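YECBM32 (Yersinia enterocolitica, PDB 2JDA) binds polygalacturonic acid, a main component of pectin, as a periplasmic carbohydrate-binding module with an F5/8 type C beta-sandwich fold and a bound calcium ion. Local coordinates at residues Gly32-Arg37 against Leu60-Lys65; Lys111-Asp116 against Ile131-Ala136. All blocks are in the same frame, centred on the assembly; numbering follows the deposited sequence.

Interaction 1 of 2, residues Gly32-Arg37 against Leu60-Lys65; sequences GDVKTR and LIVPFK. With CA (calcium ion), chain C.
The calcium-binding loop 32-37 of this F5/8 type C beta-sandwich passes beside 60-65, where Arg37 points toward Val62, near the end of strand 53-63, and Phe64, just past it, the CA atoms of Arg37 and Phe64 lying 7.5 Å apart with no hydrogen bond across. A type I beta turn from Asp33 to Thr36 shapes the loop. The main contact is a cation-pi stack: the Arg37 guanidinium lies almost flat on one face of the Phe64 ring, planes 12° apart, with CZ 3.8 Å from the ring centroid. Arg37 CD sits over the same face, a CH-pi contact, while Lys65 CG covers the opposite one. The Arg37 chain runs extended from CG to NE (chi2 -174°, chi3 177°), which carries the charged group out across the ring. Val34 adds a loose apolar touch, its CG1 4.4 Å from CG1 of Val62.

The turn also holds the calcium ion, through the backbone oxygens of Asp33 and Thr36 and the Thr36 hydroxyl; Asn28, Asp31, Asn129 and Glu130 complete the site. The Asp33 carboxylate stays off the metal and bonds within the turn. Asp33 OD1 accepts from Lys35 N at 2.9 Å, an Asx turn, and pairs with Lys35 NZ at 2.6 Å in a salt bridge, the two nitrogens approaching from opposite faces of the carboxylate plane.

Interaction 2 of 2, residues Lys111-Asp116 against Ile131-Ala136; sequences KYIKLD and IAINSA
Leu115 and Ile131 meet tip to tip in the hydrophobic core of the beta-sandwich, where CD1 of Ile131 reaches both methyls of Leu115, CD2 at 3.7 Å and CD1 at 3.8 Å. Ile131 gets there with CG1 anti to its backbone N (chi1 -166°), sending the longer branch across the gap. Two residues along each strand, Ile113 and Ile133 make a second and looser pair, with Ile113 CG1 4.3 Å from Ile133 CD1. No hydrogen bond crosses: the backbones stand well apart, CA of Ile113 8.9 Å from CA of Ile133, as expected of strands from two facing sheets whose side chains fill the space between them. All four of these residues are buried, and the contact is purely apolar.

Further hydrophobic groups close around both pairs. Ile75 and Tyr77 pack on Ile113 and Phe73 on Leu115, whereas Ile56 and Ile59 pack on Ile133, and Ile59 also touches Ile131. On the other side of strand 112-120, Lys114 NZ bonds to the syn lone pair of Asp116 OD1 at 2.7 Å in a salt bridge, and Lys114 also makes a cation-pi contact with Trp84. Lys111 and Tyr112 pair with the single residue Ser78, a classic beta bulge. Strand 112-120 runs between 44-50 and 71-78 as the middle strand of the five-stranded antiparallel sheet; strand 125-133, in the mixed sheet, lies between 38-41 and 53-63.

How the interactions relate
The centres of the two interactions lie about 13 Å apart, and both segments of interaction 1 precede those of interaction 2 in the sequence. They are joined through the mixed sheet, in which strands 53-63 and 125-133 are antiparallel neighbours: Leu60 N probably donates a hydrogen bond to Ala132 O at 2.8 Å, and Ile61 CD1 packs on Leu115 CD2 across the core. Interaction 1 is a surface contact that rests the calcium loop on the end of one strand, while interaction 2 ties the two sheets together inside. Strand 125-133 bridges them, since Asn129 and Glu130, just before Ile131, supply calcium ligands, so the metal ligands and a core residue are consecutive on one strand.

Interaction 1 of 2, residues Gly32-Arg37 against Leu60-Lys65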
ATOM      1  N   GLY A  32     -11.427  -0.961  -5.241  1.00 16.77           N
ATOM      2  CA  GLY A  32     -11.460  -0.750  -6.678  1.00 18.42           C
ATOM      3  C   GLY A  32     -11.902   0.620  -7.107  1.00 19.04           C
ATOM      4  O   GLY A  32     -12.074   0.899  -8.316  1.00 21.77           O
ATOM      5  N   ASP A  33     -11.997   1.540  -6.166  1.00 18.11           N
ATOM      6  CA  ASP A  33     -12.461   2.878  -6.428  1.00 17.48           C
ATOM      7  C   ASP A  33     -11.355   3.899  -6.026  1.00 17.38           C
ATOM      8  O   ASP A  33     -11.097   4.068  -4.832  1.00 16.40           O
ATOM      9  CB  ASP A  33     -13.742   3.081  -5.622  1.00 18.71           C
ATOM     10  CG  ASP A  33     -14.422   4.395  -5.897  1.00 18.76           C
ATOM     11  OD1 ASP A  33     -13.816   5.287  -6.534  1.00 20.62           O
ATOM     12  OD2 ASP A  33     -15.589   4.615  -5.513  1.00 21.17           O
ATOM     13  N   VAL A  34     -10.719   4.562  -6.982  1.00 17.59           N
ATOM     14  CA  VAL A  34      -9.675   5.509  -6.644  1.00 18.54           C
ATOM     15  C   VAL A  34     -10.198   6.757  -5.946  1.00 17.29           C
ATOM     16  O   VAL A  34      -9.400   7.542  -5.453  1.00 17.61           O
ATOM     17  CB  VAL A  34      -8.837   5.930  -7.872  1.00 19.37           C
ATOM     18  CG1 VAL A  34      -8.106   4.715  -8.392  1.00 21.81           C
ATOM     19  CG2 VAL A  34      -9.716   6.630  -8.902  1.00 20.20           C
ATOM     20  N   LYS A  35     -11.525   6.984  -5.917  1.00 16.57           N
ATOM     21  CA  LYS A  35     -12.080   8.122  -5.225  1.00 18.07           C
ATOM     22  C   LYS A  35     -12.253   7.882  -3.707  1.00 17.98           C
ATOM     23  O   LYS A  35     -12.579   8.813  -3.003  1.00 20.94           O
ATOM     24  CB  LYS A  35     -13.455   8.527  -5.780  1.00 19.65           C
ATOM     25  CG  LYS A  35     -13.481   8.802  -7.265  1.00 24.75           C
ATOM     26  CD  LYS A  35     -14.998   8.834  -7.733  1.00 30.11           C
ATOM     27  CE  LYS A  35     -15.664   7.411  -7.935  1.00 32.52           C
ATOM     28  NZ  LYS A  35     -14.881   6.365  -8.692  1.00 32.70           N
ATOM     29  N   THR A  36     -12.155   6.649  -3.233  1.00 15.23           N
ATOM     30  CA  THR A  36     -12.198   6.393  -1.773  1.00 13.43           C
ATOM     31  C   THR A  36     -10.769   6.086  -1.315  1.00 12.93           C
ATOM     32  O   THR A  36      -9.979   5.476  -2.037  1.00 12.64           O
ATOM     33  CB  THR A  36     -13.058   5.180  -1.451  1.00 13.10           C
ATOM     34  OG1 THR A  36     -12.450   4.010  -2.014  1.00 13.36           O
ATOM     35  CG2 THR A  36     -14.447   5.317  -2.031  1.00 14.66           C
ATOM     36  N   ARG A  37     -10.451   6.481  -0.092  1.00 10.59           N
ATOM     37  CA  ARG A  37      -9.120   6.279   0.476  1.00 10.51           C
ATOM     38  C   ARG A  37      -9.165   5.851   1.906  1.00 10.22           C
ATOM     39  O   ARG A  37     -10.119   6.091   2.611  1.00 10.04           O
ATOM     40  CB  ARG A  37      -8.304   7.555   0.346  1.00 10.60           C
ATOM     41  CG  ARG A  37      -8.791   8.756   1.128  1.00 11.47           C
ATOM     42  CD  ARG A  37      -7.994   9.993   0.825  1.00 13.40           C
ATOM     43  NE  ARG A  37      -8.442  11.219   1.474  1.00 15.46           N
ATOM     44  CZ  ARG A  37      -9.354  12.024   0.988  1.00 16.86           C
ATOM     45  NH1 ARG A  37     -10.041  11.714  -0.101  1.00 18.92           N
ATOM     46  NH2 ARG A  37      -9.593  13.132   1.655  1.00 21.76           N
ATOM     47  N   LEU A  60       0.712  -2.461  -6.938  1.00 10.91           N
ATOM     48  CA  LEU A  60       0.240  -1.182  -7.458  1.00 11.46           C
ATOM     49  C   LEU A  60      -0.140  -0.305  -6.258  1.00 11.56           C
ATOM     50  O   LEU A  60      -0.942  -0.720  -5.436  1.00 11.51           O
ATOM     51  CB  LEU A  60      -0.974  -1.393  -8.363  1.00 12.29           C
ATOM     52  CG  LEU A  60      -1.705  -0.089  -8.776  1.00 15.59           C
ATOM     53  CD1 LEU A  60      -0.912   0.731  -9.749  1.00 15.89           C
ATOM     54  CD2 LEU A  60      -3.076  -0.400  -9.361  1.00 19.44           C
ATOM     55  N   ILE A  61       0.416   0.885  -6.173  1.00 11.00           N
ATOM     56  CA  ILE A  61       0.083   1.866  -5.150  1.00 11.20           C
ATOM     57  C   ILE A  61      -0.366   3.160  -5.809  1.00 12.28           C
ATOM     58  O   ILE A  61       0.265   3.674  -6.727  1.00 12.48           O
ATOM     59  CB  ILE A  61       1.227   2.051  -4.114  1.00 12.24           C
ATOM     60  CG1 ILE A  61       0.727   2.926  -2.972  1.00 14.26           C
ATOM     61  CG2 ILE A  61       2.512   2.591  -4.745  1.00 13.74           C
ATOM     62  CD1 ILE A  61       1.685   3.007  -1.802  1.00 13.55           C
ATOM     63  N   VAL A  62      -1.515   3.652  -5.339  1.00 12.00           N
ATOM     64  CA  VAL A  62      -2.146   4.869  -5.841  1.00 11.91           C
ATOM     65  C   VAL A  62      -2.308   5.812  -4.637  1.00 11.95           C
ATOM     66  O   VAL A  62      -3.346   5.820  -3.983  1.00 12.50           O
ATOM     67  CB  VAL A  62      -3.475   4.547  -6.533  1.00 12.77           C
ATOM     68  CG1 VAL A  62      -4.050   5.834  -7.178  1.00 13.51           C
ATOM     69  CG2 VAL A  62      -3.326   3.398  -7.557  1.00 14.35           C
ATOM     70  N   PRO A  63      -1.283   6.570  -4.313  1.00 11.20           N
ATOM     71  CA  PRO A  63      -1.359   7.453  -3.157  1.00 11.63           C
ATOM     72  C   PRO A  63      -2.252   8.661  -3.444  1.00 11.70           C
ATOM     73  O   PRO A  63      -2.376   9.090  -4.589  1.00 14.06           O
ATOM     74  CB  PRO A  63       0.104   7.818  -2.893  1.00 13.82           C
ATOM     75  CG  PRO A  63       0.746   7.743  -4.235  1.00 12.19           C
ATOM     76  CD  PRO A  63       0.064   6.617  -4.938  1.00 13.05           C
ATOM     77  N   PHE A  64      -2.803   9.243  -2.398  1.00 11.70           N
ATOM     78  CA  PHE A  64      -3.650  10.437  -2.491  1.00 11.25           C
ATOM     79  C   PHE A  64      -2.847  11.678  -2.810  1.00 12.25           C
ATOM     80  O   PHE A  64      -1.773  11.896  -2.237  1.00 12.70           O
ATOM     81  CB  PHE A  64      -4.322  10.606  -1.118  1.00 12.77           C
ATOM     82  CG  PHE A  64      -5.287  11.763  -1.012  1.00 13.25           C
ATOM     83  CD1 PHE A  64      -6.419  11.838  -1.806  1.00 14.34           C
ATOM     84  CD2 PHE A  64      -5.065  12.751  -0.053  1.00 15.38           C
ATOM     85  CE1 PHE A  64      -7.313  12.914  -1.663  1.00 14.45           C
ATOM     86  CE2 PHE A  64      -5.963  13.821   0.081  1.00 16.78           C
ATOM     87  CZ  PHE A  64      -7.064  13.873  -0.727  1.00 15.82           C
ATOM     88  N   LYS A  65      -3.370  12.502  -3.720  1.00 13.63           N
ATOM     89  CA  LYS A  65      -2.731  13.790  -4.122  1.00 14.57           C
ATOM     90  C   LYS A  65      -1.249  13.637  -4.407  1.00 13.02           C
ATOM     91  O   LYS A  65      -0.400  14.348  -3.858  1.00 14.35           O
ATOM     92  CB  LYS A  65      -2.995  14.880  -3.064  1.00 15.50           C
ATOM     93  CG  LYS A  65      -4.467  15.323  -2.881  1.00 18.53           C
ATOM     94  CD  LYS A  65      -4.583  16.522  -1.877  1.00 23.15           C
ATOM     95  CE  LYS A  65      -5.935  17.196  -1.991  1.00 27.08           C
ATOM     96  NZ  LYS A  65      -6.158  18.252  -0.929  1.00 29.74           N
TER
HETATM   97 CA    CA C1146     -10.261   3.168  -2.886  1.00 11.95          CA

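Interaction 2 of 2, residues Lys111-Asp116 against Ile131-Ala136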
ATOM      1  N   LYS A 111       0.915 -14.528   2.416  1.00 10.58           N
ATOM      2  CA  LYS A 111      -0.532 -14.372   2.628  1.00 10.97           C
ATOM      3  C   LYS A 111      -0.884 -12.953   3.067  1.00 11.29           C
ATOM      4  O   LYS A 111      -1.989 -12.538   2.883  1.00 12.92           O
ATOM      5  CB  LYS A 111      -1.042 -15.373   3.655  1.00 11.84           C
ATOM      6  CG  LYS A 111      -2.526 -15.355   3.875  1.00 17.89           C
ATOM      7  CD  LYS A 111      -2.912 -16.548   4.727  1.00 22.90           C
ATOM      8  CE  LYS A 111      -4.334 -16.505   5.167  1.00 26.93           C
ATOM      9  NZ  LYS A 111      -4.609 -17.683   6.044  1.00 30.21           N
ATOM     10  N   TYR A 112       0.076 -12.227   3.633  1.00 10.12           N
ATOM     11  CA  TYR A 112      -0.152 -10.891   4.154  1.00 10.28           C
ATOM     12  C   TYR A 112       0.905  -9.937   3.620  1.00  9.92           C
ATOM     13  O   TYR A 112       2.116 -10.263   3.561  1.00  9.77           O
ATOM     14  CB  TYR A 112      -0.072 -10.820   5.671  1.00 11.96           C
ATOM     15  CG  TYR A 112      -1.008 -11.771   6.386  1.00 12.00           C
ATOM     16  CD1 TYR A 112      -2.264 -11.373   6.814  1.00 13.53           C
ATOM     17  CD2 TYR A 112      -0.604 -13.057   6.710  1.00 13.41           C
ATOM     18  CE1 TYR A 112      -3.090 -12.262   7.481  1.00 14.07           C
ATOM     19  CE2 TYR A 112      -1.438 -13.925   7.392  1.00 13.73           C
ATOM     20  CZ  TYR A 112      -2.686 -13.509   7.781  1.00 14.27           C
ATOM     21  OH  TYR A 112      -3.534 -14.389   8.465  1.00 17.77           O
ATOM     22  N   ILE A 113       0.442  -8.742   3.272  1.00  9.58           N
ATOM     23  CA  ILE A 113       1.314  -7.631   2.904  1.00  9.52           C
ATOM     24  C   ILE A 113       0.984  -6.504   3.846  1.00  9.23           C
ATOM     25  O   ILE A 113      -0.163  -6.105   3.940  1.00 10.07           O
ATOM     26  CB  ILE A 113       1.124  -7.215   1.412  1.00 11.06           C
ATOM     27  CG1 ILE A 113       1.493  -8.380   0.451  1.00 12.85           C
ATOM     28  CG2 ILE A 113       1.898  -5.920   1.102  1.00 11.64           C
ATOM     29  CD1 ILE A 113       2.977  -8.607   0.347  1.00 16.95           C
ATOM     30  N   LYS A 114       1.990  -5.914   4.466  1.00  9.44           N
ATOM     31  CA  LYS A 114       1.780  -4.798   5.395  1.00  9.24           C
ATOM     32  C   LYS A 114       2.602  -3.621   4.969  1.00  8.69           C
ATOM     33  O   LYS A 114       3.796  -3.763   4.740  1.00  9.69           O
ATOM     34  CB  LYS A 114       2.084  -5.218   6.824  1.00 10.56           C
ATOM     35  CG  LYS A 114       1.820  -4.089   7.862  1.00 10.38           C
ATOM     36  CD  LYS A 114       1.927  -4.642   9.294  1.00 10.35           C
ATOM     37  CE  LYS A 114       3.313  -4.990   9.785  1.00 11.52           C
ATOM     38  NZ  LYS A 114       3.980  -3.889  10.570  1.00 11.40           N
ATOM     39  N   LEU A 115       1.990  -2.446   4.878  1.00  9.23           N
ATOM     40  CA  LEU A 115       2.696  -1.200   4.670  1.00  8.46           C
ATOM     41  C   LEU A 115       2.746  -0.460   5.988  1.00  8.53           C
ATOM     42  O   LEU A 115       1.707  -0.215   6.601  1.00 10.28           O
ATOM     43  CB  LEU A 115       2.026  -0.310   3.623  1.00  9.51           C
ATOM     44  CG  LEU A 115       2.309  -0.662   2.168  1.00 11.37           C
ATOM     45  CD1 LEU A 115       1.686  -1.951   1.814  1.00 13.85           C
ATOM     46  CD2 LEU A 115       1.772   0.415   1.262  1.00 15.11           C
ATOM     47  N   ASP A 116       3.953  -0.136   6.442  1.00  8.41           N
ATOM     48  CA  ASP A 116       4.145   0.752   7.579  1.00  8.84           C
ATOM     49  C   ASP A 116       4.377   2.127   6.949  1.00  9.81           C
ATOM     50  O   ASP A 116       5.234   2.275   6.063  1.00 10.65           O
ATOM     51  CB  ASP A 116       5.344   0.350   8.423  1.00  8.60           C
ATOM     52  CG  ASP A 116       5.199  -1.006   9.096  1.00  8.50           C
ATOM     53  OD1 ASP A 116       4.057  -1.599   9.147  1.00 11.23           O
ATOM     54  OD2 ASP A 116       6.224  -1.575   9.580  1.00 10.43           O
ATOM     55  N   ILE A 131      -4.586   0.140  -3.449  1.00 12.64           N
ATOM     56  CA  ILE A 131      -3.489  -0.773  -3.561  1.00 13.33           C
ATOM     57  C   ILE A 131      -4.002  -2.042  -4.198  1.00 13.52           C
ATOM     58  O   ILE A 131      -5.085  -2.532  -3.901  1.00 14.01           O
ATOM     59  CB  ILE A 131      -2.892  -1.037  -2.185  1.00 13.89           C
ATOM     60  CG1 ILE A 131      -1.542  -1.718  -2.260  1.00 18.62           C
ATOM     61  CG2 ILE A 131      -3.808  -1.779  -1.355  1.00 17.07           C
ATOM     62  CD1 ILE A 131      -0.623  -1.152  -1.136  1.00 23.14           C
ATOM     63  N   ALA A 132      -3.180  -2.629  -5.045  1.00 12.61           N
ATOM     64  CA  ALA A 132      -3.504  -3.948  -5.609  1.00 12.55           C
ATOM     65  C   ALA A 132      -2.219  -4.787  -5.657  1.00 11.82           C
ATOM     66  O   ALA A 132      -1.108  -4.232  -5.733  1.00 13.35           O
ATOM     67  CB  ALA A 132      -4.127  -3.830  -6.969  1.00 13.71           C
ATOM     68  N   ILE A 133      -2.369  -6.091  -5.656  1.00 12.77           N
ATOM     69  CA  ILE A 133      -1.241  -7.023  -5.634  1.00 12.88           C
ATOM     70  C   ILE A 133      -1.280  -7.803  -6.963  1.00 13.21           C
ATOM     71  O   ILE A 133      -2.312  -8.290  -7.381  1.00 14.08           O
ATOM     72  CB  ILE A 133      -1.369  -7.967  -4.464  1.00 13.03           C
ATOM     73  CG1 ILE A 133      -1.540  -7.207  -3.110  1.00 18.10           C
ATOM     74  CG2 ILE A 133      -0.261  -8.993  -4.495  1.00 15.19           C
ATOM     75  CD1 ILE A 133      -0.490  -6.377  -2.818  1.00 21.13           C
ATOM     76  N   ASN A 134      -0.142  -7.890  -7.618  1.00 12.45           N
ATOM     77  CA  ASN A 134      -0.009  -8.548  -8.920  1.00 12.74           C
ATOM     78  C   ASN A 134      -0.928  -7.904  -9.985  1.00 13.66           C
ATOM     79  O   ASN A 134      -1.764  -8.568 -10.614  1.00 16.40           O
ATOM     80  CB  ASN A 134      -0.311 -10.030  -8.769  1.00 12.37           C
ATOM     81  CG  ASN A 134       0.724 -10.760  -7.955  1.00 12.42           C
ATOM     82  OD1 ASN A 134       1.829 -10.262  -7.717  1.00 12.88           O
ATOM     83  ND2 ASN A 134       0.384 -11.989  -7.541  1.00 14.08           N
ATOM     84  N   SER A 135      -0.763  -6.584 -10.141  1.00 14.45           N
ATOM     85  CA  SER A 135      -1.526  -5.792 -11.085  1.00 15.89           C
ATOM     86  C   SER A 135      -0.986  -5.915 -12.496  1.00 16.46           C
ATOM     87  O   SER A 135       0.203  -6.000 -12.721  1.00 17.37           O
ATOM     88  CB  SER A 135      -1.426  -4.359 -10.637  1.00 15.31           C
ATOM     89  OG  SER A 135      -2.047  -3.440 -11.515  1.00 17.56           O
ATOM     90  N   ALA A 136      -1.913  -5.875 -13.448  1.00 18.78           N
ATOM     91  CA  ALA A 136      -1.586  -5.735 -14.866  1.00 20.50           C
ATOM     92  C   ALA A 136      -1.569  -4.276 -15.361  1.00 20.35           C
ATOM     93  O   ALA A 136      -1.495  -4.036 -16.562  1.00 21.14           O
ATOM     94  CB  ALA A 136      -2.555  -6.566 -15.682  1.00 21.97           C
TER